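Local coordinates for DNA replication and repair protein RecF (Caldanaerobacter subterraneus subsp. tengcongensis, PDB 5Z69), which binds ATP and probably single-stranded DNA, as an ABC-type ATPase thought to act as an ATP-dependent switch in RecFOR recombinational repair, at residues L26-G31 with C359-Y364; F276-L279 with D284-V287; C147-V150 with Y155-D158; N17-K22 with R60-S65. All blocks are in the same frame, centred on the assembly; numbering follows the deposited sequence.

Contact 1: L26-G31 with C359-Y364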
loop_
_atom_site.group_PDB
_atom_site.type_symbol
_atom_site.label_atom_id
_atom_site.label_comp_id
_atom_site.label_asym_id
_atom_site.label_seq_id
_atom_site.Cartn_x
_atom_site.Cartn_y
_atom_site.Cartn_z
ATOM N N LEU A 26 -20.519 -13.699 -40.372
ATOM C CA LEU A 26 -19.793 -14.910 -40.024
ATOM C C LEU A 26 -20.670 -15.762 -39.128
ATOM O O LEU A 26 -21.190 -15.272 -38.135
ATOM C CB LEU A 26 -18.498 -14.566 -39.306
ATOM C CG LEU A 26 -17.609 -13.535 -40.000
ATOM C CD1 LEU A 26 -16.366 -13.330 -39.157
ATOM C CD2 LEU A 26 -17.248 -14.027 -41.392
ATOM N N GLU A 27 -20.820 -17.031 -39.477
ATOM C CA GLU A 27 -21.643 -17.940 -38.689
ATOM C C GLU A 27 -20.752 -18.910 -37.968
ATOM O O GLU A 27 -19.879 -19.561 -38.549
ATOM C CB GLU A 27 -22.652 -18.698 -39.565
ATOM C CG GLU A 27 -23.633 -17.808 -40.320
ATOM C CD GLU A 27 -25.005 -18.469 -40.561
ATOM O OE1 GLU A 27 -25.170 -19.691 -40.324
ATOM O OE2 GLU A 27 -25.932 -17.743 -40.970
ATOM N N PHE A 28 -20.941 -19.020 -36.663
ATOM C CA PHE A 28 -19.962 -19.762 -35.862
ATOM C C PHE A 28 -20.484 -21.126 -35.432
ATOM O O PHE A 28 -21.610 -21.477 -35.760
ATOM C CB PHE A 28 -19.528 -18.951 -34.650
ATOM C CG PHE A 28 -18.875 -17.647 -35.020
ATOM C CD1 PHE A 28 -17.741 -17.636 -35.843
ATOM C CD2 PHE A 28 -19.426 -16.439 -34.605
ATOM C CE1 PHE A 28 -17.124 -16.429 -36.220
ATOM C CE2 PHE A 28 -18.827 -15.207 -34.986
ATOM C CZ PHE A 28 -17.668 -15.213 -35.787
ATOM N N CYS A 29 -19.651 -21.887 -34.713
ATOM C CA CYS A 29 -19.966 -23.269 -34.370
ATOM C C CYS A 29 -19.960 -23.471 -32.865
ATOM O O CYS A 29 -19.426 -22.643 -32.099
ATOM C CB CYS A 29 -18.961 -24.247 -35.036
ATOM S SG CYS A 29 -17.208 -23.688 -35.197
ATOM N N GLU A 30 -20.563 -24.578 -32.445
ATOM C CA GLU A 30 -20.413 -25.054 -31.078
ATOM C C GLU A 30 -18.971 -25.479 -30.864
ATOM O O GLU A 30 -18.350 -26.055 -31.756
ATOM C CB GLU A 30 -21.353 -26.230 -30.803
ATOM C CG GLU A 30 -22.833 -25.893 -30.853
ATOM C CD GLU A 30 -23.368 -25.351 -29.537
ATOM O OE1 GLU A 30 -22.566 -25.145 -28.581
ATOM O OE2 GLU A 30 -24.594 -25.130 -29.458
ATOM N N GLY A 31 -18.437 -25.189 -29.688
ATOM C CA GLY A 31 -17.100 -25.636 -29.337
ATOM C C GLY A 31 -16.056 -24.634 -29.772
ATOM O O GLY A 31 -16.265 -23.436 -29.651
ATOM N N CYS A 359 -14.796 -25.693 -35.772
ATOM C CA CYS A 359 -14.935 -24.934 -37.011
ATOM C C CYS A 359 -13.651 -24.162 -37.153
ATOM O O CYS A 359 -13.039 -23.778 -36.151
ATOM C CB CYS A 359 -16.133 -23.970 -36.980
ATOM S SG CYS A 359 -17.730 -24.815 -36.804
ATOM N N CYS A 360 -13.249 -23.911 -38.386
ATOM C CA CYS A 360 -11.989 -23.254 -38.624
ATOM C C CYS A 360 -12.173 -22.137 -39.637
ATOM O O CYS A 360 -12.808 -22.333 -40.662
ATOM C CB CYS A 360 -10.964 -24.274 -39.101
ATOM S SG CYS A 360 -9.377 -23.577 -39.526
ATOM N N PHE A 361 -11.628 -20.966 -39.331
ATOM C CA PHE A 361 -11.709 -19.813 -40.221
ATOM C C PHE A 361 -10.309 -19.270 -40.530
ATOM O O PHE A 361 -9.539 -18.983 -39.621
ATOM C CB PHE A 361 -12.551 -18.683 -39.597
ATOM C CG PHE A 361 -13.971 -19.071 -39.251
ATOM C CD1 PHE A 361 -15.018 -18.784 -40.120
ATOM C CD2 PHE A 361 -14.260 -19.676 -38.037
ATOM C CE1 PHE A 361 -16.322 -19.115 -39.788
ATOM C CE2 PHE A 361 -15.561 -20.016 -37.692
ATOM C CZ PHE A 361 -16.595 -19.742 -38.554
ATOM N N LYS A 362 -9.993 -19.109 -41.811
ATOM C CA LYS A 362 -8.771 -18.415 -42.198
ATOM C C LYS A 362 -9.039 -16.942 -42.458
ATOM O O LYS A 362 -9.957 -16.582 -43.204
ATOM C CB LYS A 362 -8.139 -19.034 -43.454
ATOM C CG LYS A 362 -6.695 -18.543 -43.687
ATOM C CD LYS A 362 -6.400 -18.241 -45.148
ATOM C CE LYS A 362 -5.842 -19.444 -45.886
ATOM N NZ LYS A 362 -5.854 -19.211 -47.366
ATOM N N ILE A 363 -8.234 -16.083 -41.847
ATOM C CA ILE A 363 -8.305 -14.675 -42.194
ATOM C C ILE A 363 -7.034 -14.177 -42.870
ATOM O O ILE A 363 -5.925 -14.352 -42.355
ATOM C CB ILE A 363 -8.549 -13.789 -40.977
ATOM C CG1 ILE A 363 -9.850 -14.174 -40.275
ATOM C CG2 ILE A 363 -8.565 -12.316 -41.413
ATOM C CD1 ILE A 363 -10.209 -13.251 -39.105
ATOM N N TYR A 364 -7.220 -13.534 -44.015
ATOM C CA TYR A 364 -6.151 -12.833 -44.708
ATOM C C TYR A 364 -6.702 -11.501 -45.224
ATOM O O TYR A 364 -7.726 -11.500 -45.909
ATOM C CB TYR A 364 -5.613 -13.681 -45.864
ATOM C CG TYR A 364 -4.454 -13.028 -46.572
ATOM C CD1 TYR A 364 -4.581 -12.551 -47.871
ATOM C CD2 TYR A 364 -3.237 -12.860 -45.926
ATOM C CE1 TYR A 364 -3.514 -11.940 -48.512
ATOM C CE2 TYR A 364 -2.169 -12.254 -46.556
ATOM C CZ TYR A 364 -2.310 -11.798 -47.848
ATOM O OH TYR A 364 -1.235 -11.195 -48.463
#

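Contact 2: F276-L279 with D284-V287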
loop_
_atom_site.group_PDB
_atom_site.type_symbol
_atom_site.label_atom_id
_atom_site.label_comp_id
_atom_site.label_asym_id
_atom_site.label_seq_id
_atom_site.Cartn_x
_atom_site.Cartn_y
_atom_site.Cartn_z
ATOM N N PHE A 276 -4.667 -3.142 -5.330
ATOM C CA PHE A 276 -4.570 -4.368 -4.544
ATOM C C PHE A 276 -3.263 -5.060 -4.905
ATOM O O PHE A 276 -2.794 -4.979 -6.035
ATOM C CB PHE A 276 -5.793 -5.296 -4.732
ATOM C CG PHE A 276 -5.997 -5.804 -6.136
ATOM C CD1 PHE A 276 -6.728 -5.062 -7.059
ATOM C CD2 PHE A 276 -5.507 -7.045 -6.517
ATOM C CE1 PHE A 276 -6.946 -5.537 -8.350
ATOM C CE2 PHE A 276 -5.705 -7.535 -7.799
ATOM C CZ PHE A 276 -6.434 -6.781 -8.729
ATOM N N LYS A 277 -2.636 -5.676 -3.914
ATOM C CA LYS A 277 -1.323 -6.269 -4.118
ATOM C C LYS A 277 -1.495 -7.760 -4.226
ATOM O O LYS A 277 -2.247 -8.359 -3.455
ATOM C CB LYS A 277 -0.353 -5.926 -2.974
ATOM C CG LYS A 277 0.245 -4.510 -3.003
ATOM C CD LYS A 277 1.545 -4.466 -2.193
ATOM C CE LYS A 277 2.015 -3.034 -1.869
ATOM N NZ LYS A 277 2.433 -2.230 -3.062
ATOM N N ILE A 278 -0.810 -8.369 -5.181
ATOM C CA ILE A 278 -0.903 -9.817 -5.332
ATOM C C ILE A 278 0.388 -10.463 -4.821
ATOM O O ILE A 278 1.459 -10.213 -5.370
ATOM C CB ILE A 278 -1.160 -10.212 -6.800
ATOM C CG1 ILE A 278 -2.530 -9.681 -7.260
ATOM C CG2 ILE A 278 -1.100 -11.726 -6.968
ATOM C CD1 ILE A 278 -2.662 -9.542 -8.756
ATOM N N LEU A 279 0.285 -11.276 -3.770
ATOM C CA LEU A 279 1.482 -11.865 -3.158
ATOM C C LEU A 279 1.642 -13.347 -3.464
ATOM O O LEU A 279 0.702 -14.128 -3.297
ATOM C CB LEU A 279 1.478 -11.678 -1.632
ATOM C CG LEU A 279 1.445 -10.271 -1.018
ATOM C CD1 LEU A 279 1.847 -10.319 0.439
ATOM C CD2 LEU A 279 2.322 -9.285 -1.767
ATOM N N ASP A 284 5.778 -9.534 -2.983
ATOM C CA ASP A 284 5.021 -8.763 -3.963
ATOM C C ASP A 284 5.351 -9.278 -5.357
ATOM O O ASP A 284 6.495 -9.196 -5.804
ATOM C CB ASP A 284 5.341 -7.266 -3.829
ATOM C CG ASP A 284 4.411 -6.380 -4.652
ATOM O OD1 ASP A 284 4.150 -6.696 -5.828
ATOM O OD2 ASP A 284 3.949 -5.349 -4.119
ATOM N N SER A 285 4.341 -9.806 -6.042
ATOM C CA SER A 285 4.546 -10.425 -7.345
ATOM C C SER A 285 4.895 -9.397 -8.417
ATOM O O SER A 285 5.492 -9.736 -9.437
ATOM C CB SER A 285 3.303 -11.224 -7.763
ATOM O OG SER A 285 2.155 -10.395 -7.855
ATOM N N ARG A 286 4.532 -8.139 -8.191
ATOM C CA ARG A 286 4.818 -7.107 -9.179
ATOM C C ARG A 286 6.329 -6.877 -9.295
ATOM O O ARG A 286 6.843 -6.552 -10.372
ATOM C CB ARG A 286 4.091 -5.803 -8.827
ATOM C CG ARG A 286 4.842 -4.557 -9.235
ATOM C CD ARG A 286 4.040 -3.639 -10.131
ATOM N NE ARG A 286 3.501 -2.523 -9.366
ATOM C CZ ARG A 286 3.429 -1.262 -9.790
ATOM N NH1 ARG A 286 3.854 -0.918 -11.004
ATOM N NH2 ARG A 286 2.910 -0.343 -8.985
ATOM N N VAL A 287 7.043 -7.079 -8.191
ATOM C CA VAL A 287 8.470 -6.768 -8.160
ATOM C C VAL A 287 9.388 -7.963 -7.863
ATOM O O VAL A 287 10.440 -8.103 -8.488
ATOM C CB VAL A 287 8.763 -5.653 -7.126
ATOM C CG1 VAL A 287 8.452 -4.285 -7.721
ATOM C CG2 VAL A 287 7.970 -5.880 -5.847
#

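Contact 3: C147-V150 with Y155-D158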
loop_
_atom_site.group_PDB
_atom_site.type_symbol
_atom_site.label_atom_id
_atom_site.label_comp_id
_atom_site.label_asym_id
_atom_site.label_seq_id
_atom_site.Cartn_x
_atom_site.Cartn_y
_atom_site.Cartn_z
ATOM N N CYS A 147 -14.522 -6.239 -13.994
ATOM C CA CYS A 147 -14.956 -7.549 -13.518
ATOM C C CYS A 147 -16.227 -7.442 -12.696
ATOM O O CYS A 147 -17.195 -8.192 -12.902
ATOM C CB CYS A 147 -13.869 -8.218 -12.678
ATOM S SG CYS A 147 -12.459 -8.735 -13.649
ATOM N N ILE A 148 -16.229 -6.505 -11.758
ATOM C CA ILE A 148 -17.377 -6.398 -10.862
ATOM C C ILE A 148 -18.629 -5.859 -11.557
ATOM O O ILE A 148 -19.709 -6.407 -11.366
ATOM C CB ILE A 148 -17.073 -5.524 -9.664
ATOM C CG1 ILE A 148 -15.866 -6.114 -8.875
ATOM C CG2 ILE A 148 -18.334 -5.417 -8.787
ATOM C CD1 ILE A 148 -15.368 -5.244 -7.741
ATOM N N SER A 149 -18.469 -4.786 -12.340
ATOM C CA SER A 149 -19.552 -4.146 -13.051
ATOM C C SER A 149 -20.290 -5.123 -13.964
ATOM O O SER A 149 -21.504 -5.058 -14.082
ATOM C CB SER A 149 -19.027 -2.963 -13.870
ATOM O OG SER A 149 -18.449 -1.995 -13.006
ATOM N N VAL A 150 -19.555 -6.035 -14.584
ATOM C CA VAL A 150 -20.176 -7.008 -15.467
ATOM C C VAL A 150 -21.170 -7.862 -14.688
ATOM O O VAL A 150 -22.242 -8.196 -15.185
ATOM C CB VAL A 150 -19.120 -7.918 -16.152
ATOM C CG1 VAL A 150 -19.781 -9.193 -16.705
ATOM C CG2 VAL A 150 -18.436 -7.142 -17.280
ATOM N N TYR A 155 -23.285 -2.041 -8.281
ATOM C CA TYR A 155 -21.931 -1.529 -8.131
ATOM C C TYR A 155 -21.613 -0.605 -9.286
ATOM O O TYR A 155 -21.045 0.480 -9.096
ATOM C CB TYR A 155 -20.925 -2.662 -8.095
ATOM C CG TYR A 155 -19.469 -2.233 -8.152
ATOM C CD1 TYR A 155 -18.790 -2.086 -9.372
ATOM C CD2 TYR A 155 -18.756 -2.012 -6.980
ATOM C CE1 TYR A 155 -17.424 -1.720 -9.398
ATOM C CE2 TYR A 155 -17.417 -1.650 -6.999
ATOM C CZ TYR A 155 -16.754 -1.504 -8.194
ATOM O OH TYR A 155 -15.417 -1.142 -8.148
ATOM N N PHE A 156 -21.968 -1.052 -10.489
ATOM C CA PHE A 156 -21.699 -0.259 -11.672
ATOM C C PHE A 156 -22.403 1.098 -11.541
ATOM O O PHE A 156 -21.820 2.143 -11.831
ATOM C CB PHE A 156 -22.146 -0.986 -12.952
ATOM C CG PHE A 156 -21.934 -0.167 -14.188
ATOM C CD1 PHE A 156 -20.658 0.226 -14.556
ATOM C CD2 PHE A 156 -23.009 0.263 -14.945
ATOM C CE1 PHE A 156 -20.457 1.009 -15.670
ATOM C CE2 PHE A 156 -22.814 1.044 -16.060
ATOM C CZ PHE A 156 -21.538 1.419 -16.421
ATOM N N PHE A 157 -23.656 1.059 -11.085
ATOM C CA PHE A 157 -24.411 2.261 -10.733
ATOM C C PHE A 157 -23.632 3.183 -9.764
ATOM O O PHE A 157 -23.471 4.374 -10.013
ATOM C CB PHE A 157 -25.754 1.852 -10.116
ATOM C CG PHE A 157 -26.675 3.011 -9.816
ATOM C CD1 PHE A 157 -27.682 3.356 -10.708
ATOM C CD2 PHE A 157 -26.550 3.739 -8.633
ATOM C CE1 PHE A 157 -28.537 4.411 -10.437
ATOM C CE2 PHE A 157 -27.397 4.800 -8.360
ATOM C CZ PHE A 157 -28.394 5.133 -9.261
ATOM N N ASP A 158 -23.188 2.614 -8.653
ATOM C CA ASP A 158 -22.407 3.336 -7.661
ATOM C C ASP A 158 -21.151 3.957 -8.260
ATOM O O ASP A 158 -20.853 5.118 -8.004
ATOM C CB ASP A 158 -22.034 2.398 -6.510
ATOM C CG ASP A 158 -23.228 2.075 -5.615
ATOM O OD1 ASP A 158 -24.218 2.831 -5.674
ATOM O OD2 ASP A 158 -23.172 1.083 -4.853
#

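Contact 4: N17-K22 with R60-S65. With AGS (phosphothiophosphoric acid-adenylate ester), chain C.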
loop_
_atom_site.group_PDB
_atom_site.type_symbol
_atom_site.label_atom_id
_atom_site.label_comp_id
_atom_site.label_asym_id
_atom_site.label_seq_id
_atom_site.Cartn_x
_atom_site.Cartn_y
_atom_site.Cartn_z
ATOM N N ASN A 17 -17.394 -1.990 -41.841
ATOM C CA ASN A 17 -16.367 -0.955 -41.600
ATOM C C ASN A 17 -15.682 -1.086 -40.247
ATOM O O ASN A 17 -15.276 -0.079 -39.641
ATOM C CB ASN A 17 -16.949 0.455 -41.708
ATOM C CG ASN A 17 -17.414 0.793 -43.113
ATOM O OD1 ASN A 17 -16.882 0.283 -44.096
ATOM N ND2 ASN A 17 -18.412 1.656 -43.208
ATOM N N PHE A 18 -15.565 -2.310 -39.747
ATOM C CA PHE A 18 -14.895 -2.478 -38.476
ATOM C C PHE A 18 -13.416 -2.763 -38.721
ATOM O O PHE A 18 -13.083 -3.770 -39.332
ATOM C CB PHE A 18 -15.535 -3.593 -37.638
ATOM C CG PHE A 18 -15.005 -3.647 -36.230
ATOM C CD1 PHE A 18 -15.611 -2.915 -35.217
ATOM C CD2 PHE A 18 -13.875 -4.390 -35.929
ATOM C CE1 PHE A 18 -15.128 -2.955 -33.917
ATOM C CE2 PHE A 18 -13.372 -4.430 -34.616
ATOM C CZ PHE A 18 -14.004 -3.707 -33.614
ATOM N N ARG A 19 -12.544 -1.862 -38.259
ATOM C CA ARG A 19 -11.099 -2.001 -38.460
ATOM C C ARG A 19 -10.769 -2.323 -39.936
ATOM O O ARG A 19 -11.286 -1.678 -40.840
ATOM C CB ARG A 19 -10.533 -3.086 -37.532
ATOM C CG ARG A 19 -10.597 -2.760 -36.029
ATOM C CD ARG A 19 -9.472 -1.807 -35.573
ATOM N NE ARG A 19 -9.318 -1.838 -34.124
ATOM C CZ ARG A 19 -8.404 -1.138 -33.443
ATOM N NH1 ARG A 19 -7.555 -0.327 -34.059
ATOM N NH2 ARG A 19 -8.340 -1.242 -32.132
ATOM N N ASN A 20 -9.944 -3.341 -40.169
ATOM C CA ASN A 20 -9.594 -3.787 -41.503
ATOM C C ASN A 20 -10.523 -4.906 -41.973
ATOM O O ASN A 20 -10.302 -5.479 -43.038
ATOM C CB ASN A 20 -8.131 -4.276 -41.537
ATOM C CG ASN A 20 -7.968 -5.696 -40.992
ATOM O OD1 ASN A 20 -8.586 -6.070 -39.985
ATOM N ND2 ASN A 20 -7.158 -6.498 -41.672
ATOM N N LEU A 21 -11.531 -5.278 -41.190
ATOM C CA LEU A 21 -12.385 -6.423 -41.587
ATOM C C LEU A 21 -13.296 -6.032 -42.756
ATOM O O LEU A 21 -13.850 -4.910 -42.741
ATOM C CB LEU A 21 -13.207 -6.894 -40.370
ATOM C CG LEU A 21 -12.633 -7.921 -39.388
ATOM C CD1 LEU A 21 -11.344 -7.457 -39.024
ATOM C CD2 LEU A 21 -13.447 -8.000 -38.112
ATOM N N LYS A 22 -13.427 -6.892 -43.756
ATOM C CA LYS A 22 -14.355 -6.619 -44.817
ATOM C C LYS A 22 -15.796 -6.802 -44.318
ATOM O O LYS A 22 -16.021 -7.368 -43.241
ATOM C CB LYS A 22 -14.066 -7.513 -46.009
ATOM C CG LYS A 22 -12.629 -7.465 -46.490
ATOM C CD LYS A 22 -12.338 -6.122 -47.124
ATOM C CE LYS A 22 -10.962 -6.057 -47.812
ATOM N NZ LYS A 22 -9.850 -5.745 -46.884
ATOM N N ARG A 60 -8.603 -3.586 -26.068
ATOM C CA ARG A 60 -7.234 -3.114 -26.193
ATOM C C ARG A 60 -7.073 -1.708 -25.623
ATOM O O ARG A 60 -5.964 -1.180 -25.565
ATOM C CB ARG A 60 -6.801 -3.113 -27.648
ATOM C CG ARG A 60 -6.755 -4.455 -28.309
ATOM C CD ARG A 60 -7.243 -4.291 -29.726
ATOM N NE ARG A 60 -6.360 -4.931 -30.676
ATOM C CZ ARG A 60 -6.631 -5.066 -31.965
ATOM N NH1 ARG A 60 -7.770 -4.598 -32.463
ATOM N NH2 ARG A 60 -5.752 -5.667 -32.754
ATOM N N GLY A 61 -8.186 -1.100 -25.221
ATOM C CA GLY A 61 -8.159 0.250 -24.693
ATOM C C GLY A 61 -8.190 1.327 -25.765
ATOM O O GLY A 61 -7.990 2.502 -25.458
ATOM N N SER A 62 -8.454 0.942 -27.014
ATOM C CA SER A 62 -8.475 1.909 -28.122
ATOM C C SER A 62 -9.690 2.820 -28.076
ATOM O O SER A 62 -10.749 2.413 -27.621
ATOM C CB SER A 62 -8.442 1.184 -29.459
ATOM O OG SER A 62 -7.441 0.183 -29.463
ATOM N N LYS A 63 -9.535 4.057 -28.544
ATOM C CA LYS A 63 -10.674 4.951 -28.708
ATOM C C LYS A 63 -11.580 4.389 -29.787
ATOM O O LYS A 63 -11.095 3.778 -30.733
ATOM C CB LYS A 63 -10.236 6.368 -29.111
ATOM C CG LYS A 63 -9.066 6.936 -28.323
ATOM C CD LYS A 63 -8.450 8.106 -29.081
ATOM N N MET A 64 -12.881 4.634 -29.641
ATOM C CA MET A 64 -13.896 4.261 -30.630
ATOM C C MET A 64 -13.531 4.654 -32.057
ATOM O O MET A 64 -13.654 3.847 -32.970
ATOM C CB MET A 64 -15.231 4.911 -30.269
ATOM C CG MET A 64 -15.971 4.222 -29.161
ATOM S SD MET A 64 -16.773 2.758 -29.831
ATOM C CE MET A 64 -15.946 1.506 -28.891
ATOM N N SER A 65 -13.069 5.890 -32.249
ATOM C CA SER A 65 -12.746 6.367 -33.599
ATOM C C SER A 65 -11.648 5.523 -34.259
ATOM O O SER A 65 -11.525 5.491 -35.474
ATOM C CB SER A 65 -12.326 7.850 -33.563
ATOM O OG SER A 65 -11.117 8.031 -32.831
HETATM P PG AGS C . -3.235 -10.674 -33.340
HETATM S S1G AGS C . -3.910 -12.447 -32.871
HETATM O O2G AGS C . -1.741 -10.795 -33.794
HETATM O O3G AGS C . -3.280 -9.819 -32.035
HETATM P PB AGS C . -3.629 -9.745 -35.982
HETATM O O1B AGS C . -4.390 -10.540 -36.989
HETATM O O2B AGS C . -2.123 -10.058 -36.033
HETATM O O3B AGS C . -4.130 -10.020 -34.473
HETATM P PA AGS C . -5.043 -7.315 -36.114
HETATM O O1A AGS C . -6.273 -8.231 -36.050
HETATM O O2A AGS C . -4.749 -6.440 -34.935
HETATM O O3A AGS C . -3.745 -8.208 -36.379
HETATM O "O5'" AGS C . -5.101 -6.446 -37.398
HETATM C "C5'" AGS C . -4.798 -5.082 -37.315
HETATM C "C4'" AGS C . -4.525 -4.677 -38.731
HETATM O "O4'" AGS C . -5.605 -3.835 -39.195
HETATM C "C3'" AGS C . -3.245 -3.868 -38.905
HETATM O "O3'" AGS C . -2.636 -4.161 -40.158
HETATM C "C2'" AGS C . -3.741 -2.426 -38.763
HETATM O "O2'" AGS C . -2.937 -1.499 -39.486
HETATM C "C1'" AGS C . -5.143 -2.511 -39.378
HETATM N N9 AGS C . -6.103 -1.595 -38.784
HETATM C C8 AGS C . -6.210 -1.231 -37.463
HETATM N N7 AGS C . -7.157 -0.359 -37.226
HETATM C C5 AGS C . -7.719 -0.131 -38.470
HETATM C C6 AGS C . -8.771 0.697 -38.907
HETATM N N6 AGS C . -9.487 1.472 -38.086
HETATM N N1 AGS C . -9.063 0.708 -40.227
HETATM C C2 AGS C . -8.352 -0.071 -41.048
HETATM N N3 AGS C . -7.340 -0.892 -40.756
HETATM C C4 AGS C . -7.076 -0.876 -39.443
#

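Contact 1: L26-G31 with C359-Y364
The carbonyl oxygen Glu27 O points at the rim of the Phe361 ring and lies near its plane, 3.3 Å from Phe361 CZ and 3.8 Å from Phe361 CE1. This is an edge contact with aromatic C-H groups, at the point where strand 24-27 gives way to a loop. One residue on, Phe28 turns its own edge to a face of the same ring. The pair is an offset edge-to-face stack, with planes at 75° and the two ring centroids 5.5 Å apart; Phe28 CD1 makes the nearest approach, 3.6 Å from Phe361 CZ. With CG anti to the carbonyl carbon (chi1 -58°), Phe361 leans towards the loop. Phe28 has a second edge-to-face partner in Phe346. With an alanine in place of Phe361, Phe28 would probably lose the face it points into, and a gap would be likely to open beside Glu27 O. Next to the rings, Cys29 SG and Cys359 SG are joined at 2.0 Å in a disulfide. Its chi3 of 170° is far from the usual, roughly perpendicular value, so the detailed placing of the sulfurs is doubtful. Cys29 is also held by its backbone, N to Asn33 and O to Gln344. The contact thus links edge strand 24-27 and the loop after it to strand 359-364, joining the antiparallel and mixed sheets of an ABC-type ATPase head.

Contact 2: F276-L279 with D284-V287
Leu279 and Asp284 form an antiparallel non-hydrogen-bonded pair at the end of a tight beta hairpin, strand 275-280 turning back into the short strand 283-284. Next to that pair, Ile278 O takes up both donors of Ser285. The amide Ser285 N reaches Ile278 O at 3.0 Å, almost in line with the carbonyl bond. The hydroxyl Ser285 OG gives a second bond of 2.6 Å to Ile278 O from above the carbonyl plane; chi1 of 60° swings it back over the strand. Asp284 divides its carboxylate. OD1 accepts from Arg286 N at 2.8 Å, closing an Asx turn, while OD2 faces Lys277, whose NZ makes a long salt bridge of 3.6 Å to Asp284 OD2. An asparagine in place of Asp284 could still offer an oxygen to the turn but would probably leave Lys277 without its counter-charge. Lys277 also packs on Arg286 of the second subunit. Asp284 O is in turn used by Val287 N, and Ser285 O by Ser289. On the same face as the carboxylate side chain, the methyl Leu279 CD2 rests 3.5 Å from Asp284 CA.

Contact 3: C147-V150 with Y155-D158
Ile148 and Tyr155 meet inside a helical hairpin, where helix 137-151 turns sharply into helix 153-177. Their side chains cross at about a right angle. The branch methyl Ile148 CG2 sits over one face of the phenol ring, 3.6 Å from the ring centroid and 22° off its normal, a CH-pi contact displaced towards the rim; its nearest ring atom is Tyr155 CD1 at 3.4 Å. The other branch crosses the same face towards the phenol end, with Ile148 CD1 4.0 Å from Tyr155 CZ. In Tyr155, CG stands anti to the backbone N (chi1 171°), sending the ring back towards the first helix, and the ring's own rotation (chi2 -90°) turns a face to Ile148. Its hydroxyl then reaches Asp145, one turn earlier than Ser149, and also Arg204 of helix 186-222. Val203 and Tyr207 of that long helix pack on Tyr155 and Ile148 respectively, so the contact is buried in a three-helix junction. Ser149 fits between the two aromatic side chains. Its hydroxyl is kept beside its own backbone N, where it hydrogen-bonds to Asp145 O in the preceding turn. The same oxygen lies in the plane of the Tyr155 ring, at its edge and 3.7 Å from Tyr155 CD1. From the other aromatic residue, the ring edge of Phe156 arrives, bringing Phe156 CD1 to 3.5 Å from Ser149 OG.

Contact 4: N17-K22 with R60-S65
Arg19 runs from the tight turn Phe18-Leu21, past the adenine of the bound ATP analogue, to Arg60 and Ser62. Its CB lies 4.2 Å from AGS C5. The chain then bends at chi2, which lays it along the five-membered ring of the base, with Arg19 CD 3.2 Å from AGS N7. NE forms a salt bridge with Glu48. At CZ the guanidinium takes Arg60 NH1 over one face, 3.7 Å from Arg19 CZ, the two guanidinium planes being 69° apart. Arg19 NH1 gives AGS N7 a nearly straight hydrogen bond of 3.2 Å (164°), with N7 in the guanidinium plane. Arg19 NH2 ends on Ser62 OG at 3.2 Å, close to that plane but more bent (137°). Arg60 comes from the opposite direction; its NH1 makes a salt bridge to the same Glu48 and a hydrogen bond to Asn45, and its NH2 makes a weak, less certain bond to the alpha-phosphate oxygen AGS O2A. Glu48 probably offsets the charge of both arginines and holds them side by side, while the nucleotide draws on both: the base firmly through Arg19, the alpha-phosphate only tentatively through Arg60. This is consistent with the nucleotide helping to hold both loops together.

How the contacts relate
From the N terminus, the loop 17-22 after strand 9-16 opens contact 4, and 26-31 then opens contact 1. Contact 4 closes at 60-65, beyond the P-loop helix 43-55, whereas contact 1 waits until 359-364, so the two cross. Both belong to the ATPase head: contact 4 brings loops together around the nucleotide, and contact 1 joins its two sheets. Contacts 3 and 2 lie within the long excursion spanned by contact 1, one after the other. Contact 3 closes a short loop between successive helices, and contact 2 does so at a hairpin of the three-stranded sheet; their nearest atoms are about 8 Å apart.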